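PDB 3OUT: glutamate racemase, which belongs to the aspartate/glutamate/hydantoin racemase family and binds D-glutamic acid in a pocket lined by loops and helix starts that follow its parallel strands. Local coordinates for residues Gly18-Val23 / Ile35-Asp40; Ala76-Ser81 / Ile98-Ala103; Val114-Thr119 / Val141-Cys146; Leu148-Ile153 / Thr187-Ile192; Ala181-Cys186 / Lys203-Ser208. All blocks are in the same frame, centred on the assembly; numbering follows the deposited sequence.

The chain is alpha/beta, with two parallel sheets. Contacts 1 and 2 are on the six-stranded sheet, with centres about 12 Å apart. Contacts 3 and 5 are on the four-stranded sheet, about 10 Å apart between centres, where strand 113-118 of contact 3 lies next to strand 181-184 of contact 5. Contacts 1 and 3 lie farthest apart, at about 23 Å between centres. Contacts 1, 2 and 3 follow one another along the chain. The segments of contacts 4 and 5 alternate. T187-I192 of contact 4 follows A181-C186 of contact 5. Contacts 2, 4 and 5 touch D-glutamic acid, and T119 of contact 3 also reaches it. The pocket thus draws on segments that follow strands of both sheets.

Contact 1 of 5, residues Gly18-Val23 / Ile35-Asp40; sequences GGLTIV and IIYFGD
L20 and V23 of helix 20-29 meet Y37 and I35 of strand 35-39. The two elements belong to one beta-alpha-beta unit, made of strand 10-14, helix 20-29 and strand 35-39. The unit is part of the six-stranded parallel sheet.

The main interaction is a CH-pi contact. The methyl L20 CD2 sits 3.6 Å from the centroid of the Y37 ring, only 5° off the ring normal. It therefore presses on the middle of one face, and the two side chains cross at about a right angle. Y37 CG stands anti to its own backbone N (chi1 169°), which carries the ring from the strand toward the helix.

The other contacts are apolar. V23 CG2 touches the same ring obliquely, 4.0 Å from Y37 CD1. The other branch turns to the start of the strand, where V23 CG1 lies 4.2 Å from I35 CD1. V12 of strand 10-14 touches V23, I35 and Y37 as well.

The polar end of Y37 is satisfied outside the two segments. Its OH is hydrogen-bonded to D14 OD2 and to I17 N, and D14 OD2 also takes the N-H of G19. These bonds fix the ring beneath the turn into the helix. There the backbone atom G19 C comes obliquely to 4.0 Å from Y37 CE1.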
# COMPACT_ATOMS: atom_id res chain seq x y z
N GLY B 18 10.27 -15.61 -7.55
CA GLY B 18 11.53 -16.14 -8.12
C GLY B 18 12.74 -16.13 -7.20
O GLY B 18 13.70 -16.89 -7.36
N GLY B 19 12.73 -15.23 -6.23
CA GLY B 19 13.82 -15.15 -5.24
C GLY B 19 13.91 -16.33 -4.30
O GLY B 19 14.85 -16.41 -3.52
N LEU B 20 12.91 -17.22 -4.33
CA LEU B 20 12.92 -18.43 -3.50
C LEU B 20 14.11 -19.33 -3.88
O LEU B 20 14.56 -20.12 -3.06
CB LEU B 20 11.58 -19.18 -3.60
CG LEU B 20 10.45 -18.45 -2.89
CD1 LEU B 20 9.10 -18.92 -3.33
CD2 LEU B 20 10.66 -18.63 -1.33
N THR B 21 14.60 -19.21 -5.11
CA THR B 21 15.79 -19.96 -5.48
C THR B 21 17.00 -19.62 -4.60
O THR B 21 17.81 -20.52 -4.31
CB THR B 21 16.15 -19.77 -6.94
OG1 THR B 21 15.14 -20.39 -7.76
CG2 THR B 21 17.52 -20.37 -7.22
N ILE B 22 17.12 -18.37 -4.15
CA ILE B 22 18.23 -17.95 -3.26
C ILE B 22 18.11 -18.67 -1.92
O ILE B 22 19.11 -19.04 -1.30
CB ILE B 22 18.26 -16.42 -3.01
CG1 ILE B 22 18.69 -15.70 -4.29
CG2 ILE B 22 19.16 -16.04 -1.82
CD1 ILE B 22 20.17 -15.59 -4.49
N VAL B 23 16.88 -18.88 -1.45
CA VAL B 23 16.67 -19.63 -0.23
C VAL B 23 17.22 -21.07 -0.39
O VAL B 23 17.95 -21.58 0.47
CB VAL B 23 15.18 -19.62 0.19
CG1 VAL B 23 14.98 -20.45 1.46
CG2 VAL B 23 14.75 -18.17 0.44
N ILE B 35 16.73 -18.22 8.11
CA ILE B 35 16.45 -17.37 6.94
C ILE B 35 15.03 -16.82 7.06
O ILE B 35 14.08 -17.56 7.35
CB ILE B 35 16.57 -18.17 5.59
CG1 ILE B 35 17.94 -18.90 5.49
CG2 ILE B 35 16.32 -17.22 4.39
CD1 ILE B 35 18.11 -19.71 4.21
N ILE B 36 14.90 -15.53 6.77
CA ILE B 36 13.61 -14.88 6.60
C ILE B 36 13.53 -14.50 5.12
O ILE B 36 14.35 -13.71 4.65
CB ILE B 36 13.49 -13.59 7.44
CG1 ILE B 36 13.49 -13.90 8.93
CG2 ILE B 36 12.23 -12.81 7.01
CD1 ILE B 36 13.48 -12.62 9.85
N TYR B 37 12.59 -15.09 4.40
CA TYR B 37 12.28 -14.70 3.05
C TYR B 37 11.12 -13.67 3.09
O TYR B 37 10.11 -13.89 3.80
CB TYR B 37 11.83 -15.92 2.25
CG TYR B 37 11.23 -15.55 0.90
CD1 TYR B 37 12.03 -15.37 -0.22
CD2 TYR B 37 9.85 -15.42 0.73
CE1 TYR B 37 11.51 -14.99 -1.44
CE2 TYR B 37 9.31 -15.03 -0.50
CZ TYR B 37 10.11 -14.84 -1.58
OH TYR B 37 9.58 -14.46 -2.81
N PHE B 38 11.27 -12.59 2.33
CA PHE B 38 10.17 -11.63 2.15
C PHE B 38 9.77 -11.55 0.71
O PHE B 38 10.60 -11.26 -0.16
CB PHE B 38 10.53 -10.22 2.63
CG PHE B 38 9.31 -9.33 2.83
CD1 PHE B 38 8.79 -9.16 4.09
CD2 PHE B 38 8.66 -8.77 1.75
CE1 PHE B 38 7.63 -8.43 4.29
CE2 PHE B 38 7.51 -8.02 1.93
CZ PHE B 38 7.00 -7.86 3.22
N GLY B 39 8.49 -11.76 0.44
CA GLY B 39 7.98 -11.54 -0.90
C GLY B 39 6.76 -10.65 -0.85
O GLY B 39 5.79 -10.95 -0.13
N ASP B 40 6.79 -9.57 -1.62
CA ASP B 40 5.67 -8.62 -1.74
C ASP B 40 4.67 -9.12 -2.78
O ASP B 40 4.38 -8.45 -3.78
CB ASP B 40 6.21 -7.23 -2.11
CG ASP B 40 5.19 -6.14 -2.03
OD1 ASP B 40 4.09 -6.33 -1.45
OD2 ASP B 40 5.50 -5.05 -2.58

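Contact 2 of 5, residues Ala76-Ser81 / Ile98-Ala103; sequences ACNTIS and IDVITA. With DGL (D-glutamic acid), chain E.
The carbonyl oxygen C77 O is gripped twice by S81, the residue that faces D99 across the contact. S81 OG donates to C77 O at 2.8 Å, and S81 N reaches the same oxygen from the opposite face of its plane. The hydroxyl is thus held. S81 OG also lies 3.4 Å from D99 CB. S81 CB packs on I101 CG1.

V100 packs beside the turn. Its CG2 lies between its backbone N and carbonyl carbon (chi1 -75° for CG1), and this points it at the first segment. V100 CG2 meets A76 O at 3.5 Å and N78 CG at 3.6 Å. The side chains of N78 and V100 cross at about a right angle. I101 CD1 comes to 3.5 Å from N78 O.

The contact joins the beta-alpha-beta unit of strand 72-75, helix 78-92 and strand 97-99 to the start of helix 100-106. Two helices start here, each with a side-chain N-cap. C77 SG accepts from I80 N in a nearly straight bond (171°), while D99 OD2 takes T102 N from above its carboxylate plane.

The first helix start also holds D-glutamic acid. DGL OE2 accepts from N78 N and from N78 ND2, the latter at 3.0 Å. T79 OG1 donates to DGL OE1 at 2.7 Å. Y128 OH is bonded to N78 OD1 and helps to set the turn of the amide.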
# COMPACT_ATOMS: atom_id res chain seq x y z
N ALA B 76 17.50 -10.70 -3.82
CA ALA B 76 17.35 -11.82 -4.78
C ALA B 76 16.83 -11.38 -6.15
O ALA B 76 17.05 -12.09 -7.18
CB ALA B 76 16.42 -12.88 -4.18
N CYS B 77 16.15 -10.24 -6.15
CA CYS B 77 15.42 -9.71 -7.30
C CYS B 77 16.32 -8.77 -8.09
O CYS B 77 16.89 -7.81 -7.54
CB CYS B 77 14.20 -8.94 -6.81
SG CYS B 77 13.27 -8.17 -8.16
N ASN B 78 16.47 -9.03 -9.39
CA ASN B 78 17.25 -8.17 -10.24
C ASN B 78 16.64 -6.78 -10.42
O ASN B 78 17.36 -5.80 -10.58
CB ASN B 78 17.44 -8.79 -11.63
CG ASN B 78 18.34 -10.01 -11.63
OD1 ASN B 78 19.57 -9.91 -11.93
ND2 ASN B 78 17.75 -11.17 -11.35
N THR B 79 15.32 -6.71 -10.39
CA THR B 79 14.60 -5.46 -10.62
C THR B 79 14.82 -4.54 -9.42
O THR B 79 15.19 -3.38 -9.59
CB THR B 79 13.06 -5.70 -10.89
OG1 THR B 79 12.90 -6.57 -12.01
CG2 THR B 79 12.34 -4.38 -11.08
N ILE B 80 14.66 -5.05 -8.20
CA ILE B 80 15.00 -4.26 -6.99
C ILE B 80 16.49 -3.90 -6.96
O ILE B 80 16.85 -2.76 -6.68
CB ILE B 80 14.59 -5.00 -5.70
CG1 ILE B 80 13.07 -5.22 -5.68
CG2 ILE B 80 15.02 -4.20 -4.43
CD1 ILE B 80 12.57 -6.16 -4.53
N SER B 81 17.35 -4.86 -7.28
CA SER B 81 18.80 -4.56 -7.32
C SER B 81 19.17 -3.44 -8.29
O SER B 81 20.05 -2.63 -8.04
CB SER B 81 19.58 -5.80 -7.71
OG SER B 81 19.45 -6.87 -6.73
N ILE B 98 24.03 -7.73 -0.08
CA ILE B 98 24.56 -8.39 -1.25
C ILE B 98 23.46 -8.35 -2.29
O ILE B 98 22.30 -8.48 -1.94
CB ILE B 98 24.89 -9.87 -0.94
CG1 ILE B 98 25.99 -10.03 0.13
CG2 ILE B 98 25.20 -10.65 -2.20
CD1 ILE B 98 27.28 -9.46 -0.28
N ASP B 99 23.78 -8.18 -3.56
CA ASP B 99 22.72 -8.11 -4.62
C ASP B 99 23.07 -8.96 -5.82
O ASP B 99 24.25 -9.18 -6.13
CB ASP B 99 22.42 -6.68 -5.05
CG ASP B 99 23.50 -6.10 -5.89
OD1 ASP B 99 24.53 -5.66 -5.32
OD2 ASP B 99 23.35 -6.14 -7.12
N VAL B 100 22.05 -9.44 -6.52
CA VAL B 100 22.26 -10.37 -7.64
C VAL B 100 22.90 -9.74 -8.86
O VAL B 100 23.54 -10.46 -9.63
CB VAL B 100 20.96 -11.11 -8.08
CG1 VAL B 100 20.60 -12.18 -7.08
CG2 VAL B 100 19.72 -10.12 -8.32
N ILE B 101 22.76 -8.43 -9.08
CA ILE B 101 23.41 -7.81 -10.22
C ILE B 101 24.92 -7.78 -10.00
O ILE B 101 25.68 -8.10 -10.91
CB ILE B 101 22.83 -6.42 -10.55
CG1 ILE B 101 21.37 -6.56 -10.99
CG2 ILE B 101 23.66 -5.70 -11.63
CD1 ILE B 101 20.72 -5.27 -11.42
N THR B 102 25.35 -7.43 -8.78
CA THR B 102 26.80 -7.53 -8.45
C THR B 102 27.33 -8.93 -8.72
O THR B 102 28.43 -9.09 -9.27
CB THR B 102 27.06 -7.09 -6.98
OG1 THR B 102 26.62 -5.74 -6.83
CG2 THR B 102 28.52 -7.22 -6.60
N ALA B 103 26.57 -9.93 -8.35
CA ALA B 103 26.93 -11.33 -8.62
C ALA B 103 27.05 -11.61 -10.12
O ALA B 103 28.02 -12.21 -10.58
CB ALA B 103 25.90 -12.28 -7.98
N DGL E . 9.66 -11.04 -9.43
CA DGL E . 9.84 -10.36 -10.76
C DGL E . 8.86 -9.24 -10.92
O DGL E . 8.30 -8.78 -9.90
CB DGL E . 11.23 -9.75 -10.97
CG DGL E . 12.40 -10.71 -10.73
CD DGL E . 13.75 -10.19 -11.19
OE1 DGL E . 13.81 -9.15 -11.86
OE2 DGL E . 14.76 -10.89 -10.90
OXT DGL E . 8.67 -8.72 -12.05

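Contact 3 of 5, residues Val114-Thr119 / Val141-Cys146; sequences VGVIAT and VYSNPC
V114-A118 and V141-P145 run side by side as parallel strands, their axes 4.7 Å apart at closest approach and 19° from exact alignment. They are neighbours in the four-stranded parallel sheet, where strand 140-145 is an outermost strand within this chain.

Four backbone bonds join them: Y142 N to V114 O, V116 N to Y142 O at 2.8 Å, N144 N to V116 O, and C146 N to A118 O. N144 O is buried here with no hydrogen-bond partner in the model.

V114, V116, V141 and S143 point to one face, where helices 120-125 and 127-135 pack. V116 CG2 lies 4.1 Å from V141 CG1, and S143 OG sits beside V116 CB.

On the other face, I117 CG2 stands anti to its carbonyl carbon, with CG1 at chi1 49°. This turns the methyl branch to the end of the second segment, where I117 CG2 meets C146 SG at 3.5 Å.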
# COMPACT_ATOMS: atom_id res chain seq x y z
N VAL B 114 28.92 -9.19 -24.13
CA VAL B 114 27.97 -9.81 -23.19
C VAL B 114 26.55 -9.40 -23.57
O VAL B 114 26.31 -8.25 -23.93
CB VAL B 114 28.26 -9.32 -21.74
CG1 VAL B 114 27.24 -9.94 -20.70
CG2 VAL B 114 29.67 -9.72 -21.34
N GLY B 115 25.63 -10.36 -23.54
CA GLY B 115 24.22 -10.08 -23.65
C GLY B 115 23.55 -10.15 -22.29
O GLY B 115 23.97 -10.89 -21.42
N VAL B 116 22.49 -9.37 -22.14
CA VAL B 116 21.64 -9.36 -20.93
C VAL B 116 20.16 -9.38 -21.32
O VAL B 116 19.71 -8.59 -22.15
CB VAL B 116 21.89 -8.11 -20.09
CG1 VAL B 116 21.11 -8.15 -18.76
CG2 VAL B 116 23.37 -8.00 -19.76
N ILE B 117 19.41 -10.25 -20.65
CA ILE B 117 17.94 -10.22 -20.73
C ILE B 117 17.42 -10.05 -19.33
O ILE B 117 17.98 -10.62 -18.38
CB ILE B 117 17.30 -11.48 -21.39
CG1 ILE B 117 17.83 -12.80 -20.80
CG2 ILE B 117 17.53 -11.42 -22.93
CD1 ILE B 117 17.10 -14.09 -21.23
N ALA B 118 16.32 -9.31 -19.21
CA ALA B 118 15.75 -9.01 -17.90
C ALA B 118 14.39 -8.38 -18.07
O ALA B 118 13.94 -8.16 -19.19
CB ALA B 118 16.72 -8.04 -17.08
N THR B 119 13.77 -8.03 -16.96
CA THR B 119 12.49 -7.33 -17.02
C THR B 119 12.62 -5.97 -17.70
O THR B 119 13.71 -5.37 -17.75
CB THR B 119 11.88 -7.08 -15.64
OG1 THR B 119 12.75 -6.19 -14.91
CG2 THR B 119 11.62 -8.35 -14.83
N VAL B 141 28.08 -4.41 -24.32
CA VAL B 141 26.88 -4.94 -23.64
C VAL B 141 25.62 -4.72 -24.48
O VAL B 141 25.31 -3.59 -24.84
CB VAL B 141 26.69 -4.33 -22.25
CG1 VAL B 141 25.45 -4.96 -21.54
CG2 VAL B 141 27.94 -4.49 -21.39
N TYR B 142 24.96 -5.82 -24.84
CA TYR B 142 23.71 -5.80 -25.59
C TYR B 142 22.58 -6.26 -24.66
O TYR B 142 22.66 -7.33 -24.04
CB TYR B 142 23.80 -6.75 -26.76
CG TYR B 142 24.78 -6.29 -27.82
CD1 TYR B 142 24.42 -5.30 -28.74
CD2 TYR B 142 26.02 -6.85 -27.89
CE1 TYR B 142 25.33 -4.89 -29.73
CE2 TYR B 142 26.94 -6.46 -28.85
CZ TYR B 142 26.59 -5.49 -29.77
OH TYR B 142 27.52 -5.15 -30.72
N SER B 143 21.55 -5.44 -24.54
CA SER B 143 20.48 -5.69 -23.59
C SER B 143 19.14 -5.72 -24.30
O SER B 143 18.88 -4.90 -25.20
CB SER B 143 20.47 -4.58 -22.55
OG SER B 143 21.67 -4.51 -21.81
N ASN B 144 18.27 -6.64 -23.88
CA ASN B 144 16.92 -6.71 -24.43
C ASN B 144 15.92 -7.14 -23.35
O ASN B 144 16.11 -8.16 -22.74
CB ASN B 144 16.85 -7.68 -25.62
CG ASN B 144 15.69 -7.37 -26.57
OD1 ASN B 144 15.36 -6.21 -26.81
ND2 ASN B 144 15.09 -8.43 -27.15
N PRO B 145 14.81 -6.37 -23.17
CA PRO B 145 13.79 -6.81 -22.22
C PRO B 145 12.99 -8.03 -22.74
O PRO B 145 12.84 -8.21 -23.94
CB PRO B 145 12.90 -5.57 -22.07
CG PRO B 145 13.05 -4.83 -23.26
CD PRO B 145 14.43 -5.11 -23.82
N CYS B 146 12.52 -8.88 -21.82
CA CYS B 146 11.71 -10.04 -22.19
C CYS B 146 10.41 -9.99 -21.41
O CYS B 146 10.13 -10.85 -20.58
CB CYS B 146 12.43 -11.33 -21.89
SG CYS B 146 14.00 -11.57 -22.83

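Contact 4 of 5, residues Leu148-Ile153 / Thr187-Ile192; sequences LFVSMI and THYPII. With DGL (D-glutamic acid), chain E.
Part of the wall of the D-glutamic acid pocket is formed here, where helix 149-154 packs on the 187-192 loop through F149, V150 and I153. The loop follows strand 181-184 and includes a short 3-10 turn.

F149 and Y189 form a T-shaped pair. The edge of F149 points to the face of Y189, with centroids 5.1 Å apart and planes at 84°. F149 CD2 sits over the centre of the Y189 ring, and F149 CB is 3.4 Å from Y189 CE1. One face of F149 takes the methyl I192 CD1, 3.7 Å from the ring centroid. I192 CG1 lies between its backbone N and carbonyl carbon (chi1 63°), which sends CD1 over that ring. M152, a selenomethionine, adds its CE methyl beside I192 CD1. I153 CD1 packs closely on the loop backbone, 3.3 Å from H188 O.

V150 lies against H188, with CG2 over one ring face toward the rim. H188 ND1 donates to T187 OG1 at 2.9 Å, close to the ring plane. H188 NE2 is hydrogen-bonded to E154 OE2, just past the segment. A water joins V150 N to Y189 OH, 2.8 Å from that hydroxyl.

T187 N donates to DGL OE2 at 2.9 Å. The helix thus meets the loop mainly through apolar contacts, while bonds at both nitrogens fix the rotation of the H188 ring beside the ligand.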
# COMPACT_ATOMS: atom_id res chain seq x y z
N LEU B 148 7.18 -10.62 -21.42
CA LEU B 148 6.23 -11.70 -21.18
C LEU B 148 6.76 -12.86 -20.35
O LEU B 148 5.96 -13.62 -19.78
CB LEU B 148 5.65 -12.27 -22.47
CG LEU B 148 4.40 -13.16 -22.44
CD1 LEU B 148 3.22 -12.55 -21.62
CD2 LEU B 148 3.93 -13.47 -23.87
N PHE B 149 8.09 -12.99 -20.23
CA PHE B 149 8.60 -14.20 -19.60
C PHE B 149 8.10 -14.45 -18.15
O PHE B 149 7.79 -15.58 -17.78
CB PHE B 149 10.14 -14.20 -19.57
CG PHE B 149 10.84 -14.71 -20.82
CD1 PHE B 149 10.17 -15.21 -21.94
CD2 PHE B 149 12.23 -14.66 -20.85
CE1 PHE B 149 10.88 -15.70 -23.02
CE2 PHE B 149 12.94 -15.10 -21.97
CZ PHE B 149 12.27 -15.65 -23.03
N VAL B 150 8.07 -13.42 -17.32
CA VAL B 150 7.68 -13.60 -15.94
C VAL B 150 6.29 -14.21 -15.81
O VAL B 150 6.11 -15.24 -15.15
CB VAL B 150 7.79 -12.30 -15.12
CG1 VAL B 150 7.03 -12.38 -13.81
CG2 VAL B 150 9.29 -11.95 -14.85
N SER B 151 5.28 -13.59 -16.43
CA SER B 151 3.92 -14.13 -16.32
C SER B 151 3.80 -15.53 -16.95
O SER B 151 3.15 -16.41 -16.41
CB SER B 151 2.93 -13.18 -16.95
OG SER B 151 1.61 -13.72 -16.75
N MSE B 152 4.44 -15.72 -18.09
CA MSE B 152 4.46 -16.98 -18.84
C MSE B 152 4.91 -18.10 -17.89
O MSE B 152 4.25 -19.14 -17.80
CB MSE B 152 5.43 -16.85 -20.05
CG MSE B 152 5.49 -18.06 -20.87
SE MSE B 152 6.79 -17.86 -22.31
CE MSE B 152 8.36 -18.16 -21.17
N ILE B 153 5.99 -17.86 -17.18
CA ILE B 153 6.58 -18.86 -16.30
C ILE B 153 5.69 -19.09 -15.08
O ILE B 153 5.46 -20.23 -14.63
CB ILE B 153 8.05 -18.46 -15.95
CG1 ILE B 153 8.92 -18.63 -17.20
CG2 ILE B 153 8.61 -19.26 -14.77
CD1 ILE B 153 10.25 -17.90 -17.07
N THR B 187 15.20 -13.52 -12.01
CA THR B 187 15.13 -14.77 -11.24
C THR B 187 14.38 -15.91 -11.94
O THR B 187 14.66 -17.10 -11.68
CB THR B 187 14.39 -14.55 -9.89
OG1 THR B 187 13.13 -13.92 -10.12
CG2 THR B 187 15.16 -13.69 -8.99
N HIS B 188 13.39 -15.54 -12.75
CA HIS B 188 12.51 -16.53 -13.36
C HIS B 188 13.15 -17.28 -14.53
O HIS B 188 12.72 -18.37 -14.86
CB HIS B 188 11.24 -15.84 -13.85
CG HIS B 188 10.32 -15.43 -12.76
ND1 HIS B 188 10.74 -14.73 -11.64
CD2 HIS B 188 9.00 -15.63 -12.61
CE1 HIS B 188 9.69 -14.49 -10.87
NE2 HIS B 188 8.61 -15.02 -11.45
N TYR B 189 14.15 -16.67 -15.17
CA TYR B 189 14.58 -17.14 -16.50
C TYR B 189 15.33 -18.47 -16.47
O TYR B 189 15.24 -19.21 -17.44
CB TYR B 189 15.36 -16.09 -17.26
CG TYR B 189 14.64 -14.77 -17.50
CD1 TYR B 189 13.27 -14.58 -17.19
CD2 TYR B 189 15.32 -13.69 -18.07
CE1 TYR B 189 12.66 -13.34 -17.40
CE2 TYR B 189 14.71 -12.50 -18.30
CZ TYR B 189 13.38 -12.34 -18.00
OH TYR B 189 12.82 -11.09 -18.21
N PRO B 190 16.11 -18.76 -15.40
CA PRO B 190 16.78 -20.09 -15.38
C PRO B 190 15.81 -21.30 -15.50
O PRO B 190 16.23 -22.35 -15.98
CB PRO B 190 17.54 -20.08 -14.06
CG PRO B 190 17.85 -18.60 -13.81
CD PRO B 190 16.57 -17.93 -14.27
N ILE B 191 14.54 -21.16 -15.10
CA ILE B 191 13.53 -22.21 -15.28
C ILE B 191 13.40 -22.67 -16.71
O ILE B 191 13.15 -23.87 -16.95
CB ILE B 191 12.11 -21.69 -14.83
CG1 ILE B 191 12.12 -21.51 -13.31
CG2 ILE B 191 10.92 -22.61 -15.30
CD1 ILE B 191 12.05 -22.84 -12.51
N ILE B 192 13.57 -21.74 -17.65
CA ILE B 192 13.43 -22.01 -19.07
C ILE B 192 14.78 -22.06 -19.81
O ILE B 192 14.83 -21.90 -21.02
CB ILE B 192 12.44 -21.02 -19.79
CG1 ILE B 192 12.93 -19.56 -19.76
CG2 ILE B 192 11.00 -21.17 -19.20
CD1 ILE B 192 12.21 -18.64 -20.75
N DGL E . 9.66 -11.04 -9.43
CA DGL E . 9.84 -10.36 -10.76
C DGL E . 8.86 -9.24 -10.92
O DGL E . 8.30 -8.78 -9.90
CB DGL E . 11.23 -9.75 -10.97
CG DGL E . 12.40 -10.71 -10.73
CD DGL E . 13.75 -10.19 -11.19
OE1 DGL E . 13.81 -9.15 -11.86
OE2 DGL E . 14.76 -10.89 -10.90
OXT DGL E . 8.67 -8.72 -12.05
O HOH W 1 10.05 -11.04 -17.89

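Contact 5 of 5, residues Ala181-Cys186 / Lys203-Ser208; sequences ALILGC and KLIDPS. With DGL (D-glutamic acid), chain E.
L182 carries its CG anti to the backbone N (chi1 -178°), and L204 carries its CG anti to the carbonyl carbon (chi1 -51°). With these torsions the two leucines lie side by side and point the same way from neighbouring strands. L204 CD2 rests 3.9 Å from L182 CB. I196 of helix 193-199 touches both residues.

The other face has A181, I183 and I205. A181 CB touches I205 CG1 at 4.0 Å, and I183 CG1 packs beside I205 CB. The bent chain of K203 passes close by, with its CE near A181 CB.

The backbones are parallel strands of the four-stranded sheet, and helix 193-199 connects them in a beta-alpha-beta unit. L182 N donates to K203 O at 2.9 Å. I205 N donates to L182 O, and L184 N closes on I205 O at 2.8 Å. L184 is the centre of an inverse gamma turn. The side chain of L184 leans back on the second strand, with its CB 3.3 Å from I205 O. L184 O meets the proline ring at P207 CD, 3.6 Å away.

Each strand leads on to a different element. D206 OD1 caps the start of helix 208-221 by taking S208 N and S208 OG from one face of its carboxylate. C186 lies in the D-glutamic acid pocket, where C186 SG is 3.7 Å from DGL CD.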
# COMPACT_ATOMS: atom_id res chain seq x y z
N ALA B 181 28.39 -14.63 -23.79
CA ALA B 181 27.56 -15.18 -22.72
C ALA B 181 26.30 -14.32 -22.66
O ALA B 181 26.27 -13.16 -23.11
CB ALA B 181 28.26 -15.12 -21.37
N LEU B 182 25.25 -14.92 -22.13
CA LEU B 182 23.96 -14.26 -21.95
C LEU B 182 23.63 -14.31 -20.45
O LEU B 182 23.47 -15.41 -19.88
CB LEU B 182 22.86 -14.98 -22.73
CG LEU B 182 21.48 -14.31 -22.62
CD1 LEU B 182 21.37 -12.91 -23.28
CD2 LEU B 182 20.36 -15.20 -23.17
N ILE B 183 23.50 -13.14 -19.84
CA ILE B 183 23.07 -13.05 -18.44
C ILE B 183 21.57 -13.25 -18.35
O ILE B 183 20.77 -12.49 -18.96
CB ILE B 183 23.47 -11.72 -17.77
CG1 ILE B 183 25.00 -11.58 -17.75
CG2 ILE B 183 22.96 -11.65 -16.31
CD1 ILE B 183 25.49 -10.27 -17.20
N LEU B 184 21.19 -14.27 -17.57
CA LEU B 184 19.79 -14.50 -17.22
C LEU B 184 19.44 -13.55 -16.03
O LEU B 184 19.44 -13.94 -14.81
CB LEU B 184 19.59 -15.97 -16.84
CG LEU B 184 19.96 -16.98 -17.92
CD1 LEU B 184 19.59 -18.41 -17.45
CD2 LEU B 184 19.29 -16.60 -19.27
N GLY B 185 19.20 -12.29 -16.40
CA GLY B 185 19.07 -11.18 -15.45
C GLY B 185 17.69 -10.98 -14.84
O GLY B 185 17.30 -9.87 -14.52
N CYS B 186 16.99 -12.10 -14.64
CA CYS B 186 15.73 -12.15 -13.92
C CYS B 186 15.66 -13.50 -13.24
O CYS B 186 16.02 -14.53 -13.83
CB CYS B 186 14.59 -11.99 -14.89
SG CYS B 186 12.88 -12.19 -14.24
N LYS B 203 26.94 -19.47 -23.64
CA LYS B 203 27.01 -19.71 -22.21
C LYS B 203 25.92 -18.88 -21.50
O LYS B 203 25.86 -17.69 -21.72
CB LYS B 203 28.39 -19.32 -21.68
CG LYS B 203 28.60 -19.42 -20.15
CD LYS B 203 30.11 -19.33 -19.75
CE LYS B 203 30.63 -17.88 -19.40
NZ LYS B 203 32.16 -17.65 -19.45
N LEU B 204 25.08 -19.55 -20.72
CA LEU B 204 24.04 -18.84 -19.95
C LEU B 204 24.50 -18.62 -18.51
O LEU B 204 24.92 -19.56 -17.82
CB LEU B 204 22.71 -19.60 -20.00
CG LEU B 204 22.23 -19.99 -21.41
CD1 LEU B 204 20.89 -20.79 -21.35
CD2 LEU B 204 22.07 -18.81 -22.32
N ILE B 205 24.39 -17.38 -18.03
CA ILE B 205 24.87 -17.01 -16.72
C ILE B 205 23.68 -16.83 -15.77
O ILE B 205 22.82 -15.97 -15.99
CB ILE B 205 25.65 -15.68 -16.76
CG1 ILE B 205 26.82 -15.73 -17.74
CG2 ILE B 205 26.09 -15.20 -15.34
CD1 ILE B 205 27.84 -16.73 -17.42
N ASP B 206 23.66 -17.63 -14.70
CA ASP B 206 22.61 -17.53 -13.69
C ASP B 206 23.30 -17.08 -12.42
O ASP B 206 24.01 -17.88 -11.82
CB ASP B 206 21.95 -18.90 -13.48
CG ASP B 206 20.98 -18.93 -12.31
OD1 ASP B 206 20.82 -17.88 -11.63
OD2 ASP B 206 20.30 -19.99 -12.13
N PRO B 207 23.06 -15.84 -11.98
CA PRO B 207 23.84 -15.29 -10.88
C PRO B 207 23.37 -15.67 -9.48
O PRO B 207 23.99 -15.24 -8.52
CB PRO B 207 23.68 -13.80 -11.09
CG PRO B 207 22.34 -13.66 -11.61
CD PRO B 207 22.19 -14.82 -12.58
N SER B 208 22.27 -16.41 -9.32
CA SER B 208 21.77 -16.69 -7.95
C SER B 208 22.72 -17.38 -7.01
O SER B 208 22.84 -16.99 -5.85
CB SER B 208 20.44 -17.45 -7.97
OG SER B 208 20.54 -18.61 -8.75
N DGL E . 9.66 -11.04 -9.43
CA DGL E . 9.84 -10.36 -10.76
C DGL E . 8.86 -9.24 -10.92
O DGL E . 8.30 -8.78 -9.90
CB DGL E . 11.23 -9.75 -10.97
CG DGL E . 12.40 -10.71 -10.73
CD DGL E . 13.75 -10.19 -11.19
OE1 DGL E . 13.81 -9.15 -11.86
OE2 DGL E . 14.76 -10.89 -10.90
OXT DGL E . 8.67 -8.72 -12.05